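Local coordinates for protein EscN (Escherichia coli O127:H6, PDB 2OBL) that belongs to the type III secretion ATPases, relatives of the alpha and beta subunits of ATP synthase built round a P-loop nucleotide-binding domain, at residues 54-57 with 62-65; 151-156 with 204-209. The protein carries 1 engineered substitution. All coordinates share one frame; numbering follows the deposited sequence.

Contact 1 and contact 2 illustrate two ways in which a buried carboxylate can tie a helix to a nearby loop. Their centres lie 20 Å apart and they share no elements. Contact 1 is local: D63 of helix 60-65 turns back on the chain just before that helix and binds backbone N-H groups. Contact 2 is long-range, pairing E153 of helix 138-156 with R206 in the turn between helix 194-204 and strand 208-209, next to strand 214-222 of the large sheet. Both are buried contacts, though I56 and R156 are partly exposed. Contact 1 adds a small apolar patch, whereas contact 2 is almost wholly polar. Ordered water bridges each pair of segments.

Contact 1. Residues 54-57 with 62-65; sequences PFIL and IDGL
D63 reaches from helix 60-65 to the backbone of L57, and its carboxylate makes the polar half of the contact. With CG beside the backbone N of D63 and anti to its carbonyl carbon (chi1 -64°), OD1 meets L57 N at 2.8 Å. The N-H points almost straight at the oxygen, at 168°, and arrives on its syn side, 16° out of the carboxylate plane. A water adds a second donor to OD1, 2.7 Å away, and also donates to F55 O at 2.7 Å. OD2 takes the N-H of G58 and, weakly, that of V59, so consecutive backbone N-H groups gather on one carboxylate; this would be expected to favour its charged form. I56 crosses D63 at about a right angle, I56 CG2 lying 3.5 Å from D63 OD2, and Y335 of helix 335-345 touches both side chains. On the apolar flank, L57 meets I62 at a slant, L57 CD1 lying 3.7 Å from I62 CG2 and 3.8 Å from I62 CD1. C68 touches both residues. The pattern is that of a helical aspartate binding the chain that leads into its own helix, within a strand-helix-strand connection whose strands, 54-55 and 68-69, pair antiparallel.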
ATOM      1  N   PRO A  54      -5.807 -14.319  -4.704  1.00 23.23           N
ATOM      2  CA  PRO A  54      -5.676 -13.364  -3.606  1.00 23.59           C
ATOM      3  C   PRO A  54      -4.211 -13.061  -3.260  1.00 23.37           C
ATOM      4  O   PRO A  54      -3.341 -13.937  -3.389  1.00 23.15           O
ATOM      5  CB  PRO A  54      -6.374 -14.061  -2.438  1.00 23.99           C
ATOM      6  CG  PRO A  54      -6.318 -15.498  -2.746  1.00 24.20           C
ATOM      7  CD  PRO A  54      -6.290 -15.637  -4.250  1.00 24.58           C
ATOM      8  N   PHE A  55      -3.955 -11.821  -2.854  1.00 22.28           N
ATOM      9  CA  PHE A  55      -2.644 -11.426  -2.358  1.00 22.55           C
ATOM     10  C   PHE A  55      -2.804 -11.119  -0.889  1.00 23.12           C
ATOM     11  O   PHE A  55      -3.498 -10.168  -0.517  1.00 22.17           O
ATOM     12  CB  PHE A  55      -2.115 -10.196  -3.100  1.00 22.89           C
ATOM     13  CG  PHE A  55      -0.750  -9.768  -2.653  1.00 22.18           C
ATOM     14  CD1 PHE A  55       0.387 -10.393  -3.153  1.00 23.10           C
ATOM     15  CD2 PHE A  55      -0.598  -8.753  -1.734  1.00 22.62           C
ATOM     16  CE1 PHE A  55       1.667  -9.991  -2.737  1.00 22.77           C
ATOM     17  CE2 PHE A  55       0.670  -8.348  -1.314  1.00 23.08           C
ATOM     18  CZ  PHE A  55       1.794  -8.975  -1.810  1.00 23.18           C
ATOM     19  N   ILE A  56      -2.193 -11.953  -0.056  1.00 22.72           N
ATOM     20  CA  ILE A  56      -2.396 -11.884   1.384  1.00 23.95           C
ATOM     21  C   ILE A  56      -1.445 -10.861   2.013  1.00 24.38           C
ATOM     22  O   ILE A  56      -0.242 -10.887   1.761  1.00 25.63           O
ATOM     23  CB  ILE A  56      -2.218 -13.297   2.021  1.00 24.23           C
ATOM     24  CG1 ILE A  56      -3.172 -14.290   1.357  1.00 25.01           C
ATOM     25  CG2 ILE A  56      -2.452 -13.266   3.522  1.00 24.11           C
ATOM     26  CD1 ILE A  56      -2.766 -15.746   1.549  1.00 26.59           C
ATOM     27  N   LEU A  57      -1.989  -9.948   2.814  1.00 23.97           N
ATOM     28  CA  LEU A  57      -1.180  -8.909   3.458  1.00 24.58           C
ATOM     29  C   LEU A  57      -0.821  -9.247   4.909  1.00 24.42           C
ATOM     30  O   LEU A  57       0.126  -8.695   5.474  1.00 24.58           O
ATOM     31  CB  LEU A  57      -1.924  -7.565   3.435  1.00 24.49           C
ATOM     32  CG  LEU A  57      -2.192  -6.920   2.073  1.00 25.17           C
ATOM     33  CD1 LEU A  57      -2.683  -5.486   2.264  1.00 25.65           C
ATOM     34  CD2 LEU A  57      -0.955  -6.930   1.208  1.00 25.40           C
ATOM     35  N   ILE A  62      -8.038  -6.017   5.975  1.00 21.87           N
ATOM     36  CA  ILE A  62      -7.885  -5.980   4.514  1.00 21.60           C
ATOM     37  C   ILE A  62      -8.102  -7.353   3.893  1.00 21.10           C
ATOM     38  O   ILE A  62      -8.924  -7.519   2.991  1.00 20.80           O
ATOM     39  CB  ILE A  62      -6.512  -5.414   4.091  1.00 21.38           C
ATOM     40  CG1 ILE A  62      -6.341  -3.985   4.622  1.00 21.96           C
ATOM     41  CG2 ILE A  62      -6.379  -5.410   2.551  1.00 22.17           C
ATOM     42  CD1 ILE A  62      -4.915  -3.436   4.479  1.00 22.38           C
ATOM     43  N   ASP A  63      -7.374  -8.348   4.385  1.00 21.32           N
ATOM     44  CA  ASP A  63      -7.528  -9.716   3.884  1.00 20.79           C
ATOM     45  C   ASP A  63      -8.974 -10.209   4.016  1.00 20.70           C
ATOM     46  O   ASP A  63      -9.485 -10.956   3.160  1.00 19.78           O
ATOM     47  CB  ASP A  63      -6.609 -10.670   4.652  1.00 21.67           C
ATOM     48  CG  ASP A  63      -5.120 -10.370   4.444  1.00 22.25           C
ATOM     49  OD1 ASP A  63      -4.749  -9.685   3.470  1.00 22.44           O
ATOM     50  OD2 ASP A  63      -4.314 -10.845   5.270  1.00 22.82           O
ATOM     51  N   GLY A  64      -9.626  -9.808   5.105  1.00 20.30           N
ATOM     52  CA  GLY A  64     -10.999 -10.232   5.367  1.00 21.03           C
ATOM     53  C   GLY A  64     -12.056  -9.476   4.577  1.00 19.63           C
ATOM     54  O   GLY A  64     -12.945 -10.090   3.982  1.00 19.63           O
ATOM     55  N   LEU A  65     -11.956  -8.147   4.564  1.00 19.39           N
ATOM     56  CA  LEU A  65     -13.050  -7.302   4.059  1.00 19.48           C
ATOM     57  C   LEU A  65     -12.757  -6.570   2.765  1.00 20.07           C
ATOM     58  O   LEU A  65     -13.677  -6.022   2.150  1.00 19.67           O
ATOM     59  CB  LEU A  65     -13.435  -6.255   5.108  1.00 20.09           C
ATOM     60  CG  LEU A  65     -13.753  -6.770   6.510  1.00 20.25           C
ATOM     61  CD1 LEU A  65     -14.038  -5.583   7.424  1.00 20.47           C
ATOM     62  CD2 LEU A  65     -14.953  -7.722   6.457  1.00 20.07           C
TER
HETATM   63  O   HOH W   1      -5.474  -9.000   0.972  1.00 24.90           O

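Contact 2. Residues 151-156 with 204-209; sequences IAEYFR and LERAGP
E153 and R206 both start with CG beside the backbone N, but their chains then differ: the glutamate runs on extended beyond CG, while the arginine bends at chi3 (73°), which turns its NE edge to the carboxylate. The result is a bidentate, side-on salt bridge between helix 138-156 and the type I beta turn L204-A207, in the P-loop NTPase fold, where this helix packs on the large, mainly parallel sheet. R206 NE binds E153 OE2 at 2.7 Å and R206 NH2 binds E153 OE1 at 2.8 Å, one nitrogen to each oxygen. Both bonds are nearly straight and lie in the guanidinium plane, yet they meet the oxygens from above the carboxylate plane, because the two flat groups are tilted 40° apart. The rotation of the guanidinium is further fixed by L38 O, which accepts from NH1, and by T150 OG1, which is bonded to NH2. Such a surround probably keeps the buried pair ionised.

Next to the salt bridge the two segments also meet through water. One molecule donates to E153 OE2 (2.8 Å) and to R206 O (2.6 Å) while accepting from R156 NH1 (2.7 Å), so the helix reaches the turn's backbone by way of two side chains. A second water accepts from R156 NH1 and lies about 3.0 Å from both R206 O and G208 O, more acceptors than its protons can serve once other atoms nearby are counted. G208 is itself bonded through its backbone to I215 of strand 214-222. R156 bends at chi3 (58°) and folds back along its own helix, laying one guanidinium face over E153 CA, which sits 3.9 Å above the plane and is offset toward the rim.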
ATOM      1  N   ILE A 151      13.650  -2.488 -10.572  1.00 12.50           N
ATOM      2  CA  ILE A 151      14.137  -3.581  -9.743  1.00 12.61           C
ATOM      3  C   ILE A 151      13.040  -4.630  -9.498  1.00 12.52           C
ATOM      4  O   ILE A 151      13.298  -5.843  -9.532  1.00 11.85           O
ATOM      5  CB  ILE A 151      14.731  -3.055  -8.423  1.00 13.27           C
ATOM      6  CG1 ILE A 151      16.035  -2.283  -8.698  1.00 12.37           C
ATOM      7  CG2 ILE A 151      14.994  -4.209  -7.461  1.00 13.76           C
ATOM      8  CD1 ILE A 151      16.506  -1.453  -7.510  1.00 13.46           C
ATOM      9  N   ALA A 152      11.817  -4.168  -9.259  1.00 12.80           N
ATOM     10  CA  ALA A 152      10.681  -5.065  -9.124  1.00 11.92           C
ATOM     11  C   ALA A 152      10.502  -5.914 -10.376  1.00 12.36           C
ATOM     12  O   ALA A 152      10.221  -7.103 -10.279  1.00 12.12           O
ATOM     13  CB  ALA A 152       9.378  -4.273  -8.810  1.00 11.11           C
ATOM     14  N   GLU A 153      10.667  -5.299 -11.546  1.00 12.98           N
ATOM     15  CA  GLU A 153      10.572  -6.029 -12.816  1.00 13.89           C
ATOM     16  C   GLU A 153      11.671  -7.079 -12.942  1.00 13.74           C
ATOM     17  O   GLU A 153      11.431  -8.193 -13.422  1.00 13.88           O
ATOM     18  CB  GLU A 153      10.610  -5.059 -13.998  1.00 14.32           C
ATOM     19  CG  GLU A 153       9.370  -4.187 -14.114  1.00 15.25           C
ATOM     20  CD  GLU A 153       9.552  -3.026 -15.068  1.00 15.84           C
ATOM     21  OE1 GLU A 153      10.709  -2.638 -15.321  1.00 16.79           O
ATOM     22  OE2 GLU A 153       8.532  -2.492 -15.553  1.00 15.48           O
ATOM     23  N   TYR A 154      12.876  -6.730 -12.505  1.00 14.08           N
ATOM     24  CA  TYR A 154      13.983  -7.681 -12.543  1.00 14.54           C
ATOM     25  C   TYR A 154      13.642  -8.927 -11.727  1.00 14.87           C
ATOM     26  O   TYR A 154      13.816 -10.050 -12.204  1.00 14.08           O
ATOM     27  CB  TYR A 154      15.291  -7.062 -12.045  1.00 14.84           C
ATOM     28  CG  TYR A 154      16.340  -8.118 -11.764  1.00 14.87           C
ATOM     29  CD1 TYR A 154      17.039  -8.733 -12.804  1.00 15.19           C
ATOM     30  CD2 TYR A 154      16.602  -8.528 -10.466  1.00 14.50           C
ATOM     31  CE1 TYR A 154      17.971  -9.716 -12.546  1.00 15.15           C
ATOM     32  CE2 TYR A 154      17.534  -9.504 -10.200  1.00 15.37           C
ATOM     33  CZ  TYR A 154      18.213 -10.096 -11.237  1.00 15.26           C
ATOM     34  OH  TYR A 154      19.140 -11.069 -10.939  1.00 15.85           O
ATOM     35  N   PHE A 155      13.167  -8.728 -10.497  1.00 14.58           N
ATOM     36  CA  PHE A 155      12.798  -9.862  -9.639  1.00 14.79           C
ATOM     37  C   PHE A 155      11.556 -10.627 -10.122  1.00 15.53           C
ATOM     38  O   PHE A 155      11.521 -11.865 -10.067  1.00 15.51           O
ATOM     39  CB  PHE A 155      12.727  -9.442  -8.167  1.00 14.73           C
ATOM     40  CG  PHE A 155      14.082  -9.251  -7.549  1.00 14.81           C
ATOM     41  CD1 PHE A 155      14.901 -10.351  -7.303  1.00 14.82           C
ATOM     42  CD2 PHE A 155      14.573  -7.985  -7.278  1.00 13.89           C
ATOM     43  CE1 PHE A 155      16.172 -10.193  -6.751  1.00 15.15           C
ATOM     44  CE2 PHE A 155      15.852  -7.814  -6.725  1.00 14.68           C
ATOM     45  CZ  PHE A 155      16.653  -8.919  -6.454  1.00 14.71           C
ATOM     46  N   ARG A 156      10.565  -9.903 -10.644  1.00 15.06           N
ATOM     47  CA  ARG A 156       9.422 -10.549 -11.297  1.00 15.01           C
ATOM     48  C   ARG A 156       9.909 -11.499 -12.398  1.00 15.71           C
ATOM     49  O   ARG A 156       9.459 -12.646 -12.496  1.00 14.35           O
ATOM     50  CB  ARG A 156       8.498  -9.497 -11.908  1.00 15.94           C
ATOM     51  CG  ARG A 156       7.283 -10.061 -12.651  1.00 17.40           C
ATOM     52  CD  ARG A 156       6.761  -9.027 -13.629  1.00 17.43           C
ATOM     53  NE  ARG A 156       7.809  -8.633 -14.576  1.00 17.82           N
ATOM     54  CZ  ARG A 156       7.745  -7.564 -15.364  1.00 17.61           C
ATOM     55  NH1 ARG A 156       6.682  -6.771 -15.334  1.00 17.04           N
ATOM     56  NH2 ARG A 156       8.745  -7.287 -16.187  1.00 16.98           N
ATOM     57  N   LEU A 204       2.350   3.167 -12.903  1.00 13.72           N
ATOM     58  CA  LEU A 204       1.429   2.202 -12.323  1.00 14.54           C
ATOM     59  C   LEU A 204       1.157   1.045 -13.257  1.00 14.62           C
ATOM     60  O   LEU A 204       0.899  -0.091 -12.812  1.00 14.88           O
ATOM     61  CB  LEU A 204       0.118   2.885 -11.897  1.00 14.99           C
ATOM     62  CG  LEU A 204       0.121   3.365 -10.448  1.00 15.45           C
ATOM     63  CD1 LEU A 204       1.230   4.358 -10.178  1.00 15.30           C
ATOM     64  CD2 LEU A 204      -1.253   3.954 -10.080  1.00 15.99           C
ATOM     65  N   GLU A 205       1.220   1.317 -14.558  1.00 14.19           N
ATOM     66  CA  GLU A 205       0.916   0.286 -15.536  1.00 16.46           C
ATOM     67  C   GLU A 205       2.019  -0.772 -15.603  1.00 14.47           C
ATOM     68  O   GLU A 205       1.827  -1.827 -16.191  1.00 14.02           O
ATOM     69  CB  GLU A 205       0.621   0.899 -16.915  1.00 17.14           C
ATOM     70  CG  GLU A 205      -0.708   1.677 -16.964  1.00 20.68           C
ATOM     71  CD  GLU A 205      -1.061   2.176 -18.365  1.00 21.25           C
ATOM     72  OE1 GLU A 205      -0.408   1.734 -19.332  1.00 23.05           O
ATOM     73  OE2 GLU A 205      -1.997   3.005 -18.499  1.00 24.21           O
ATOM     74  N   ARG A 206       3.161  -0.503 -14.970  1.00 14.12           N
ATOM     75  CA  ARG A 206       4.242  -1.494 -14.912  1.00 13.93           C
ATOM     76  C   ARG A 206       4.040  -2.589 -13.857  1.00 14.09           C
ATOM     77  O   ARG A 206       4.614  -3.664 -13.960  1.00 13.21           O
ATOM     78  CB  ARG A 206       5.600  -0.810 -14.776  1.00 14.41           C
ATOM     79  CG  ARG A 206       5.994  -0.087 -16.052  1.00 14.23           C
ATOM     80  CD  ARG A 206       7.128   0.881 -15.825  1.00 14.44           C
ATOM     81  NE  ARG A 206       8.403   0.209 -15.622  1.00 12.15           N
ATOM     82  CZ  ARG A 206       9.547   0.861 -15.438  1.00 12.79           C
ATOM     83  NH1 ARG A 206       9.554   2.195 -15.434  1.00 12.23           N
ATOM     84  NH2 ARG A 206      10.673   0.190 -15.272  1.00 12.49           N
ATOM     85  N   ALA A 207       3.211  -2.319 -12.853  1.00 13.36           N
ATOM     86  CA  ALA A 207       2.791  -3.357 -11.912  1.00 14.02           C
ATOM     87  C   ALA A 207       1.786  -4.270 -12.620  1.00 15.23           C
ATOM     88  O   ALA A 207       1.216  -3.886 -13.647  1.00 16.59           O
ATOM     89  CB  ALA A 207       2.148  -2.715 -10.679  1.00 13.97           C
ATOM     90  N   GLY A 208       1.559  -5.461 -12.079  1.00 14.97           N
ATOM     91  CA  GLY A 208       0.553  -6.376 -12.643  1.00 15.87           C
ATOM     92  C   GLY A 208       0.944  -7.840 -12.619  1.00 16.62           C
ATOM     93  O   GLY A 208       2.096  -8.181 -12.336  1.00 16.03           O
ATOM     94  N   PRO A 209      -0.017  -8.730 -12.926  1.00 17.28           N
ATOM     95  CA  PRO A 209       0.284 -10.155 -13.001  1.00 18.08           C
ATOM     96  C   PRO A 209       1.148 -10.458 -14.222  1.00 19.45           C
ATOM     97  O   PRO A 209       1.197  -9.661 -15.156  1.00 18.99           O
ATOM     98  CB  PRO A 209      -1.099 -10.812 -13.167  1.00 17.87           C
ATOM     99  CG  PRO A 209      -2.099  -9.734 -12.919  1.00 18.17           C
ATOM    100  CD  PRO A 209      -1.428  -8.437 -13.225  1.00 17.51           C
TER
HETATM  101  O   HOH W   2       6.297  -4.179 -15.935  1.00 29.20           O
HETATM  102  O   HOH W   3       4.281  -6.628 -13.751  1.00 33.20           O